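Local coordinates for angiopoietin-related protein 6 (Homo sapiens, PDB 6Y43), which is probably a secreted, angiopoietin-like signalling protein whose fibrinogen-like globe domain binds calcium and is likely to recognise partners outside the cell, at residues R155-G160 and W171-A176; L164-G169 and H177-G182; T63-Y68 and F148-R153. All coordinates share one frame; numbering follows the deposited sequence.

Interaction 1. Residues R155-G160 and W171-A176. With CA (calcium ion), chain B.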
loop_
_atom_site.group_PDB
_atom_site.type_symbol
_atom_site.label_atom_id
_atom_site.label_comp_id
_atom_site.label_asym_id
_atom_site.label_seq_id
_atom_site.Cartn_x
_atom_site.Cartn_y
_atom_site.Cartn_z
ATOM N N ARG A 155 -12.018 14.084 -4.908
ATOM C CA ARG A 155 -11.631 14.938 -3.798
ATOM C C ARG A 155 -10.246 15.526 -4.003
ATOM O O ARG A 155 -9.648 16.049 -3.061
ATOM C CB ARG A 155 -11.656 14.138 -2.505
ATOM C CG ARG A 155 -13.004 13.599 -2.242
ATOM C CD ARG A 155 -12.987 12.437 -1.297
ATOM N NE ARG A 155 -14.353 12.212 -0.844
ATOM C CZ ARG A 155 -14.787 11.085 -0.314
ATOM N NH1 ARG A 155 -13.955 10.056 -0.166
ATOM N NH2 ARG A 155 -16.053 10.999 0.069
ATOM N N ASP A 156 -9.711 15.397 -5.205
ATOM C CA ASP A 156 -8.325 15.753 -5.426
ATOM C C ASP A 156 -8.200 17.266 -5.623
ATOM O O ASP A 156 -9.155 18.046 -5.495
ATOM C CB ASP A 156 -7.764 14.953 -6.602
ATOM C CG ASP A 156 -8.446 15.265 -7.927
ATOM O OD1 ASP A 156 -8.719 16.457 -8.224
ATOM O OD2 ASP A 156 -8.659 14.318 -8.715
ATOM N N SER A 157 -6.979 17.686 -5.917
ATOM C CA SER A 157 -6.664 19.100 -6.093
ATOM C C SER A 157 -6.442 19.459 -7.555
ATOM O O SER A 157 -5.817 20.474 -7.857
ATOM C CB SER A 157 -5.440 19.455 -5.253
ATOM O OG SER A 157 -5.744 19.320 -3.869
ATOM N N TYR A 158 -6.980 18.645 -8.459
ATOM C CA TYR A 158 -6.853 18.792 -9.895
ATOM C C TYR A 158 -8.153 19.310 -10.502
ATOM O O TYR A 158 -9.241 19.054 -10.010
ATOM C CB TYR A 158 -6.486 17.452 -10.527
ATOM C CG TYR A 158 -6.235 17.484 -12.012
ATOM C CD1 TYR A 158 -5.397 18.431 -12.583
ATOM C CD2 TYR A 158 -6.834 16.544 -12.838
ATOM C CE1 TYR A 158 -5.161 18.444 -13.953
ATOM C CE2 TYR A 158 -6.593 16.528 -14.192
ATOM C CZ TYR A 158 -5.770 17.500 -14.753
ATOM O OH TYR A 158 -5.555 17.481 -16.108
ATOM N N SER A 159 -8.013 20.081 -11.577
ATOM C CA SER A 159 -9.167 20.639 -12.278
ATOM C C SER A 159 -10.080 19.552 -12.786
ATOM O O SER A 159 -11.284 19.743 -12.879
ATOM C CB SER A 159 -8.739 21.505 -13.481
ATOM O OG SER A 159 -7.565 22.237 -13.285
ATOM N N GLY A 160 -9.515 18.436 -13.164
ATOM C CA GLY A 160 -10.271 17.289 -13.605
ATOM C C GLY A 160 -10.251 16.194 -12.612
ATOM O O GLY A 160 -10.021 16.437 -11.431
ATOM N N TRP A 171 -4.774 8.946 -2.836
ATOM C CA TRP A 171 -4.779 10.276 -2.238
ATOM C C TRP A 171 -4.262 11.281 -3.271
ATOM O O TRP A 171 -3.223 11.928 -3.116
ATOM C CB TRP A 171 -3.944 10.274 -0.968
ATOM C CG TRP A 171 -4.308 9.175 0.023
ATOM C CD1 TRP A 171 -5.263 9.232 1.003
ATOM C CD2 TRP A 171 -3.726 7.866 0.118
ATOM N NE1 TRP A 171 -5.297 8.054 1.710
ATOM C CE2 TRP A 171 -4.359 7.204 1.187
ATOM C CE3 TRP A 171 -2.713 7.195 -0.586
ATOM C CZ2 TRP A 171 -4.026 5.904 1.565
ATOM C CZ3 TRP A 171 -2.398 5.901 -0.207
ATOM C CH2 TRP A 171 -3.052 5.275 0.861
ATOM N N TYR A 172 -4.976 11.340 -4.389
ATOM C CA TYR A 172 -4.527 12.153 -5.511
ATOM C C TYR A 172 -4.412 13.626 -5.123
ATOM O O TYR A 172 -5.223 14.167 -4.361
ATOM C CB TYR A 172 -5.462 11.981 -6.723
ATOM C CG TYR A 172 -5.330 10.636 -7.446
ATOM C CD1 TYR A 172 -4.146 10.259 -8.072
ATOM C CD2 TYR A 172 -6.405 9.760 -7.522
ATOM C CE1 TYR A 172 -4.032 9.044 -8.713
ATOM C CE2 TYR A 172 -6.298 8.551 -8.167
ATOM C CZ TYR A 172 -5.098 8.202 -8.794
ATOM O OH TYR A 172 -5.001 6.973 -9.440
ATOM N N HIS A 173 -3.378 14.268 -5.695
ATOM C CA HIS A 173 -3.090 15.684 -5.540
ATOM C C HIS A 173 -3.429 16.322 -6.861
ATOM O O HIS A 173 -4.628 16.505 -7.175
ATOM C CB HIS A 173 -1.617 15.860 -5.133
ATOM C CG HIS A 173 -1.249 17.259 -4.737
ATOM N ND1 HIS A 173 -0.281 17.523 -3.793
ATOM C CD2 HIS A 173 -1.695 18.463 -5.167
ATOM C CE1 HIS A 173 -0.157 18.835 -3.646
ATOM N NE2 HIS A 173 -1.002 19.427 -4.473
ATOM N N ALA A 174 -2.455 16.626 -7.724
ATOM C CA ALA A 174 -2.724 17.217 -9.038
ATOM C C ALA A 174 -1.666 16.840 -10.083
ATOM O O ALA A 174 -0.981 17.704 -10.645
ATOM C CB ALA A 174 -2.821 18.737 -8.910
ATOM N N CYS A 175 -1.518 15.541 -10.414
ATOM C CA CYS A 175 -2.321 14.462 -9.844
ATOM C C CYS A 175 -1.526 13.562 -8.921
ATOM O O CYS A 175 -2.012 13.162 -7.847
ATOM C CB CYS A 175 -2.912 13.567 -10.930
ATOM S SG CYS A 175 -4.411 14.275 -11.646
ATOM N N ALA A 176 -0.304 13.196 -9.338
ATOM C CA ALA A 176 0.428 12.248 -8.511
ATOM C C ALA A 176 1.918 12.172 -8.812
ATOM O O ALA A 176 2.353 12.165 -9.969
ATOM C CB ALA A 176 -0.152 10.829 -8.637
HETATM CA CA CA B . -10.627 17.109 -9.325
HETATM O O HOH W 1 -10.925 18.527 -7.407
HETATM O O HOH W 2 -12.347 18.511 -10.331
#
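Tyr172 opens the contact against the calcium-binding loop 155-160 of the fibrinogen-like globe: its CB packs on Asp156 CB at 3.8 Å, while its ring turns away and its OH bonds Asn179 OD1. His173 follows with the backbone bond that joins the two loops. Its carbonyl O accepts from Ser157 N at 2.9 Å, a bent bond (143° at the hydrogen), and its ring, held through ND1 by Trp142 O, brings CD2 up to Ser157 CB. Ala174 lays its methyl against Ser157 O. The peptide bond from Ala174 to Cys175 is cis, as is the matching bond in fibrinogen gamma and the ficolins, where it borders a ligand pocket; a similar pocket here is an inference. Cys175, disulfide-bonded to Cys162, sets SG at a slant to the Tyr158 ring, 4.0 Å from its centroid and nearest CD2.

The loop pinned through Ser157 N supplies Asp156 OD1, Tyr158 O and Gly160 O to the calcium, with two waters and Asp154 completing the shell. Asp156 CG sits between backbone N and carbonyl carbon (chi1 64°), and OD1 serves twice: it binds calcium at 2.3 Å and closes an Asx turn, accepting from Tyr158 N at 2.8 Å from above the carboxylate plane.

Interaction 2. Residues L164-G169 and H177-G182. With EDO (1,2-ethanediol), chain D.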
loop_
_atom_site.group_PDB
_atom_site.type_symbol
_atom_site.label_atom_id
_atom_site.label_comp_id
_atom_site.label_asym_id
_atom_site.label_seq_id
_atom_site.Cartn_x
_atom_site.Cartn_y
_atom_site.Cartn_z
ATOM N N LEU A 164 -10.066 9.173 -12.817
ATOM C CA LEU A 164 -10.572 8.835 -14.144
ATOM C C LEU A 164 -9.430 8.596 -15.116
ATOM O O LEU A 164 -9.511 7.713 -15.982
ATOM C CB LEU A 164 -11.462 9.969 -14.658
ATOM C CG LEU A 164 -12.100 9.842 -16.043
ATOM C CD1 LEU A 164 -13.093 8.709 -16.068
ATOM C CD2 LEU A 164 -12.773 11.159 -16.417
ATOM N N TYR A 165 -8.369 9.387 -15.002
ATOM C CA TYR A 165 -7.260 9.267 -15.934
ATOM C C TYR A 165 -6.177 8.324 -15.438
ATOM O O TYR A 165 -5.563 7.630 -16.252
ATOM C CB TYR A 165 -6.635 10.636 -16.204
ATOM C CG TYR A 165 -7.624 11.677 -16.694
ATOM C CD1 TYR A 165 -8.238 11.556 -17.927
ATOM C CD2 TYR A 165 -7.939 12.764 -15.908
ATOM C CE1 TYR A 165 -9.148 12.512 -18.370
ATOM C CE2 TYR A 165 -8.848 13.726 -16.339
ATOM C CZ TYR A 165 -9.448 13.588 -17.565
ATOM O OH TYR A 165 -10.349 14.545 -17.982
ATOM N N GLN A 166 -5.894 8.301 -14.131
ATOM C CA GLN A 166 -4.799 7.472 -13.628
ATOM C C GLN A 166 -5.270 6.148 -13.052
ATOM O O GLN A 166 -4.434 5.277 -12.799
ATOM C CB GLN A 166 -4.000 8.247 -12.592
ATOM C CG GLN A 166 -3.359 9.475 -13.200
ATOM C CD GLN A 166 -2.230 9.980 -12.369
ATOM O OE1 GLN A 166 -1.068 9.882 -12.744
ATOM N NE2 GLN A 166 -2.566 10.537 -11.216
ATOM N N ARG A 167 -6.586 5.964 -12.887
ATOM C CA ARG A 167 -7.293 4.685 -12.778
ATOM C C ARG A 167 -7.159 3.997 -11.428
ATOM O O ARG A 167 -7.583 2.859 -11.303
ATOM C CB ARG A 167 -6.854 3.701 -13.872
ATOM C CG ARG A 167 -6.750 4.278 -15.271
ATOM C CD ARG A 167 -8.057 4.856 -15.771
ATOM N NE ARG A 167 -9.062 3.822 -15.934
ATOM C CZ ARG A 167 -10.278 4.016 -16.435
ATOM N NH1 ARG A 167 -10.664 5.228 -16.825
ATOM N NH2 ARG A 167 -11.118 2.988 -16.535
ATOM N N GLY A 168 -6.626 4.656 -10.399
ATOM C CA GLY A 168 -6.557 4.074 -9.079
ATOM C C GLY A 168 -7.538 4.737 -8.132
ATOM O O GLY A 168 -8.199 5.725 -8.430
ATOM N N GLY A 169 -7.670 4.105 -6.945
ATOM C CA GLY A 169 -8.082 4.828 -5.756
ATOM C C GLY A 169 -6.814 5.304 -5.070
ATOM O O GLY A 169 -5.868 4.532 -4.897
ATOM N N HIS A 177 2.667 12.027 -7.731
ATOM C CA HIS A 177 4.041 11.556 -7.795
ATOM C C HIS A 177 4.134 10.032 -7.749
ATOM O O HIS A 177 5.148 9.479 -8.171
ATOM C CB HIS A 177 4.840 12.176 -6.655
ATOM C CG HIS A 177 5.139 13.628 -6.867
ATOM N ND1 HIS A 177 5.919 14.361 -6.006
ATOM C CD2 HIS A 177 4.716 14.491 -7.824
ATOM C CE1 HIS A 177 5.996 15.609 -6.441
ATOM N NE2 HIS A 177 5.280 15.709 -7.546
ATOM N N SER A 178 3.113 9.348 -7.235
ATOM C CA SER A 178 3.083 7.895 -7.205
ATOM C C SER A 178 1.669 7.441 -7.526
ATOM O O SER A 178 0.706 8.141 -7.224
ATOM C CB SER A 178 3.520 7.354 -5.844
ATOM O OG SER A 178 2.876 7.974 -4.765
ATOM N N ASN A 179 1.540 6.276 -8.164
ATOM C CA ASN A 179 0.229 5.815 -8.605
ATOM C C ASN A 179 0.178 4.300 -8.461
ATOM O O ASN A 179 -0.101 3.570 -9.404
ATOM C CB ASN A 179 -0.035 6.247 -10.045
ATOM C CG ASN A 179 -1.462 6.008 -10.495
ATOM O OD1 ASN A 179 -2.408 6.274 -9.758
ATOM N ND2 ASN A 179 -1.618 5.521 -11.730
ATOM N N LEU A 180 0.415 3.828 -7.241
ATOM C CA LEU A 180 0.620 2.395 -7.071
ATOM C C LEU A 180 -0.656 1.597 -7.259
ATOM O O LEU A 180 -0.570 0.385 -7.478
ATOM C CB LEU A 180 1.229 2.086 -5.709
ATOM C CG LEU A 180 2.603 2.723 -5.445
ATOM C CD1 LEU A 180 3.144 2.232 -4.132
ATOM C CD2 LEU A 180 3.577 2.472 -6.595
ATOM N N ASN A 181 -1.832 2.231 -7.211
ATOM C CA ASN A 181 -3.079 1.534 -7.489
ATOM C C ASN A 181 -3.540 1.703 -8.934
ATOM O O ASN A 181 -4.703 1.436 -9.240
ATOM C CB ASN A 181 -4.168 1.981 -6.519
ATOM C CG ASN A 181 -3.944 1.459 -5.121
ATOM O OD1 ASN A 181 -3.205 0.484 -4.908
ATOM N ND2 ASN A 181 -4.593 2.082 -4.157
ATOM N N GLY A 182 -2.641 2.112 -9.824
ATOM C CA GLY A 182 -2.978 2.355 -11.206
ATOM C C GLY A 182 -3.001 1.087 -12.024
ATOM O O GLY A 182 -3.205 -0.020 -11.521
HETATM C C1 EDO D . -11.070 3.929 -9.105
HETATM O O1 EDO D . -10.982 5.319 -8.773
HETATM C C2 EDO D . -12.448 3.645 -9.710
HETATM O O2 EDO D . -13.448 3.947 -8.722
HETATM O O HOH W 3 -6.148 0.575 -11.671
#
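Asn179 and Asn181 both reach toward the 164-169 segment and each gives an ND2 hydrogen to a backbone carbonyl, one at the end of the helix and one beyond it. Asn179, with CG anti to its backbone N (chi1 -170°), extends ND2 to Gln166 O at 3.0 Å. The bond is nearly straight, 173° at the hydrogen, with the acceptor in the amide plane. ND2 also donates to Gly197 O, and OD1 is taken by Tyr172. A leucine in its place would probably leave Gln166 O without this donor and Tyr172 OH without its acceptor.

Asn181 swings its CG beside its own backbone N instead, and ND2 meets Gly169 O at 2.9 Å, again near the amide plane and close to straight (166°), while OD1 takes a bond from Gln52. Gly168, in sequence between the two accepting residues, has its CA 3.2 Å from Asn181 O, where a side chain would clash. A water bridges Arg167 O and Asn181 O.

Arg167, the first residue past helix 162-166, takes a positive phi, and a type I turn from Asn179 to Gly182 faces this exit. Behind the turn, Leu180 packs on strands 95-102 and 212-219, joining the calcium-side loops of the fibrinogen-like globe to its central antiparallel sheet.

Interaction 3. Residues T63-Y68 and F148-R153. With EDO (1,2-ethanediol), chain D.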
loop_
_atom_site.group_PDB
_atom_site.type_symbol
_atom_site.label_atom_id
_atom_site.label_comp_id
_atom_site.label_asym_id
_atom_site.label_seq_id
_atom_site.Cartn_x
_atom_site.Cartn_y
_atom_site.Cartn_z
ATOM N N THR A 63 -11.842 0.176 -9.180
ATOM C CA THR A 63 -13.035 -0.389 -8.547
ATOM C C THR A 63 -13.651 0.607 -7.567
ATOM O O THR A 63 -13.166 1.716 -7.407
ATOM C CB THR A 63 -12.717 -1.723 -7.859
ATOM O OG1 THR A 63 -13.927 -2.329 -7.382
ATOM C CG2 THR A 63 -11.764 -1.544 -6.704
ATOM N N THR A 64 -14.716 0.158 -6.893
ATOM C CA THR A 64 -15.651 1.027 -6.178
ATOM C C THR A 64 -15.070 1.556 -4.871
ATOM O O THR A 64 -14.223 0.922 -4.238
ATOM C CB THR A 64 -16.954 0.283 -5.842
ATOM O OG1 THR A 64 -16.723 -0.737 -4.864
ATOM C CG2 THR A 64 -17.569 -0.371 -7.082
ATOM N N TRP A 65 -15.588 2.712 -4.437
ATOM C CA TRP A 65 -15.290 3.200 -3.092
ATOM C C TRP A 65 -15.526 2.106 -2.054
ATOM O O TRP A 65 -14.697 1.873 -1.178
ATOM C CB TRP A 65 -16.141 4.438 -2.762
ATOM C CG TRP A 65 -15.956 4.894 -1.350
ATOM C CD1 TRP A 65 -16.766 4.615 -0.292
ATOM C CD2 TRP A 65 -14.883 5.709 -0.831
ATOM N NE1 TRP A 65 -16.270 5.189 0.846
ATOM C CE2 TRP A 65 -15.116 5.874 0.543
ATOM C CE3 TRP A 65 -13.749 6.316 -1.401
ATOM C CZ2 TRP A 65 -14.266 6.630 1.361
ATOM C CZ3 TRP A 65 -12.916 7.071 -0.586
ATOM C CH2 TRP A 65 -13.165 7.208 0.776
ATOM N N GLN A 66 -16.655 1.407 -2.144
ATOM C CA GLN A 66 -16.929 0.368 -1.155
ATOM C C GLN A 66 -15.835 -0.700 -1.150
ATOM O O GLN A 66 -15.481 -1.236 -0.093
ATOM C CB GLN A 66 -18.290 -0.264 -1.429
ATOM C CG GLN A 66 -18.679 -1.380 -0.450
ATOM C CD GLN A 66 -18.633 -0.940 1.008
ATOM O OE1 GLN A 66 -19.024 0.176 1.346
ATOM N NE2 GLN A 66 -18.151 -1.818 1.874
ATOM N N HIS A 67 -15.335 -1.068 -2.332
ATOM C CA HIS A 67 -14.263 -2.065 -2.382
ATOM C C HIS A 67 -12.961 -1.490 -1.836
ATOM O O HIS A 67 -12.244 -2.171 -1.098
ATOM C CB HIS A 67 -14.092 -2.591 -3.809
ATOM C CG HIS A 67 -15.141 -3.592 -4.198
ATOM N ND1 HIS A 67 -16.012 -3.390 -5.245
ATOM C CD2 HIS A 67 -15.493 -4.771 -3.642
ATOM C CE1 HIS A 67 -16.844 -4.415 -5.332
ATOM N NE2 HIS A 67 -16.550 -5.268 -4.370
ATOM N N TYR A 68 -12.646 -0.230 -2.147
ATOM C CA TYR A 68 -11.468 0.384 -1.542
ATOM C C TYR A 68 -11.608 0.488 -0.027
ATOM O O TYR A 68 -10.605 0.392 0.695
ATOM C CB TYR A 68 -11.197 1.774 -2.170
ATOM C CG TYR A 68 -10.254 1.641 -3.334
ATOM C CD1 TYR A 68 -8.890 1.443 -3.120
ATOM C CD2 TYR A 68 -10.715 1.612 -4.636
ATOM C CE1 TYR A 68 -8.010 1.242 -4.166
ATOM C CE2 TYR A 68 -9.839 1.422 -5.694
ATOM C CZ TYR A 68 -8.485 1.219 -5.453
ATOM O OH TYR A 68 -7.603 1.015 -6.479
ATOM N N PHE A 148 -8.652 10.555 0.233
ATOM C CA PHE A 148 -8.686 9.441 -0.703
ATOM C C PHE A 148 -9.795 9.647 -1.727
ATOM O O PHE A 148 -10.962 9.845 -1.367
ATOM C CB PHE A 148 -8.890 8.119 0.051
ATOM C CG PHE A 148 -8.436 6.903 -0.720
ATOM C CD1 PHE A 148 -7.111 6.510 -0.688
ATOM C CD2 PHE A 148 -9.334 6.133 -1.419
ATOM C CE1 PHE A 148 -6.684 5.382 -1.375
ATOM C CE2 PHE A 148 -8.910 4.999 -2.100
ATOM C CZ PHE A 148 -7.586 4.637 -2.078
ATOM N N SER A 149 -9.426 9.597 -3.010
ATOM C CA SER A 149 -10.350 9.755 -4.121
ATOM C C SER A 149 -10.515 8.454 -4.902
ATOM O O SER A 149 -9.554 7.695 -5.101
ATOM C CB SER A 149 -9.868 10.834 -5.118
ATOM O OG SER A 149 -9.986 12.152 -4.629
ATOM N N THR A 150 -11.738 8.236 -5.402
ATOM C CA THR A 150 -12.008 7.259 -6.457
ATOM C C THR A 150 -12.766 7.967 -7.583
ATOM O O THR A 150 -13.121 9.137 -7.469
ATOM C CB THR A 150 -12.802 6.059 -5.931
ATOM O OG1 THR A 150 -14.044 6.502 -5.370
ATOM C CG2 THR A 150 -12.012 5.289 -4.882
ATOM N N VAL A 151 -13.057 7.261 -8.681
ATOM C CA VAL A 151 -13.587 7.976 -9.849
ATOM C C VAL A 151 -14.918 8.699 -9.560
ATOM O O VAL A 151 -15.157 9.805 -10.077
ATOM C CB VAL A 151 -13.688 7.009 -11.047
ATOM C CG1 VAL A 151 -14.764 5.976 -10.820
ATOM C CG2 VAL A 151 -13.959 7.798 -12.327
ATOM N N ASP A 152 -15.756 8.156 -8.688
ATOM C CA ASP A 152 -17.019 8.833 -8.382
ATOM C C ASP A 152 -16.912 9.761 -7.177
ATOM O O ASP A 152 -17.894 10.453 -6.847
ATOM C CB ASP A 152 -18.160 7.814 -8.198
ATOM C CG ASP A 152 -18.094 7.022 -6.888
ATOM O OD1 ASP A 152 -17.163 7.179 -6.075
ATOM O OD2 ASP A 152 -19.034 6.215 -6.675
ATOM N N ARG A 153 -15.723 9.825 -6.548
ATOM C CA ARG A 153 -15.476 10.649 -5.370
ATOM C C ARG A 153 -14.204 11.436 -5.657
ATOM O O ARG A 153 -13.118 11.128 -5.148
ATOM C CB ARG A 153 -15.363 9.822 -4.136
ATOM C CG ARG A 153 -16.730 9.461 -3.526
ATOM C CD ARG A 153 -16.497 8.308 -2.639
ATOM N NE ARG A 153 -17.617 7.821 -1.836
ATOM C CZ ARG A 153 -18.602 7.061 -2.296
ATOM N NH1 ARG A 153 -18.705 6.777 -3.591
ATOM N NH2 ARG A 153 -19.509 6.602 -1.450
HETATM C C1 EDO D . -11.070 3.929 -9.105
HETATM O O1 EDO D . -10.982 5.319 -8.773
HETATM C C2 EDO D . -12.448 3.645 -9.710
HETATM O O2 EDO D . -13.448 3.947 -8.722
#
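Trp65 and Thr150 mark the nearest backbone approach, 6.2 Å between CA atoms, where the first turn of helix 65-70 faces a type I turn running from Thr150 to Arg153. The contact holds this helix of the fibrinogen-like globe against the loop leading into the calcium site. Thr64 is the N-cap of the helix, its OG1 accepting from His67 N. The opposing turn is closed by Arg153 N to Thr150 O at 2.8 Å.

Trp65 gives the largest single share of the buried surface. With CG anti to its backbone N (chi1 175°), the indole extends over the turn and offers one face to Arg153. The guanidinium lies flat on it, planes 3° apart and centres 3.9 Å apart, with NE 3.4 Å from Trp65 CG; the cation-pi contact is displaced from the middle of the five-membered ring. Arg153 NH1 also makes a salt bridge with Asp152 OD1 at 3.0 Å, in the guanidinium plane, so the group is fixed both at its edge and by its face. At the rim of the indole, CZ3 meets Phe148 O and Phe148 CD2, and Thr150 OG1 comes near its plane.

One helical turn on, Tyr68 brings CD1 to Phe148 CZ at 3.6 Å, the two rings inclined at 51°. Tyr68 CD2 rests near Thr150 CG2, and its OH is bonded to Phe61 O and Gly169 N. An ethanediol, probably from the crystallisation liquor, spans the two segments, its O2 donating to Thr63 O at 2.6 Å and accepting weakly from Val151 N.

Arg155 adds a further cation-pi contact to Trp65. The indole thus has arginine on its face, a carbonyl and a hydroxyl at its edge, and the Glu121 carboxylate on NE1, and the paired Asp152 is likely to temper the positive charge of Arg153 where it meets the ring.

How the interactions relate
Interaction 1 is a surface contact, whereas interactions 2 and 3 are buried. Interaction 1 pairs the loops before and after helix 162-166, interaction 2 starts from the end of that helix, and their segments alternate along the chain, with Tyr172 as the joint between them; interaction 3 instead brings the distant helix 65-70 to the chain leading into the calcium loop. Arg155 and Ser149 tie 1 to 3, and Tyr68 ties 3 to 2, with one ethanediol touching both. Chemistry follows position: metal bonds, a disulfide and a single backbone bond across the contact at the surface, asparagine amides serving buried carbonyls beside the sheet, and aromatic packing that passes to an arginine stack and salt bridge toward the outside.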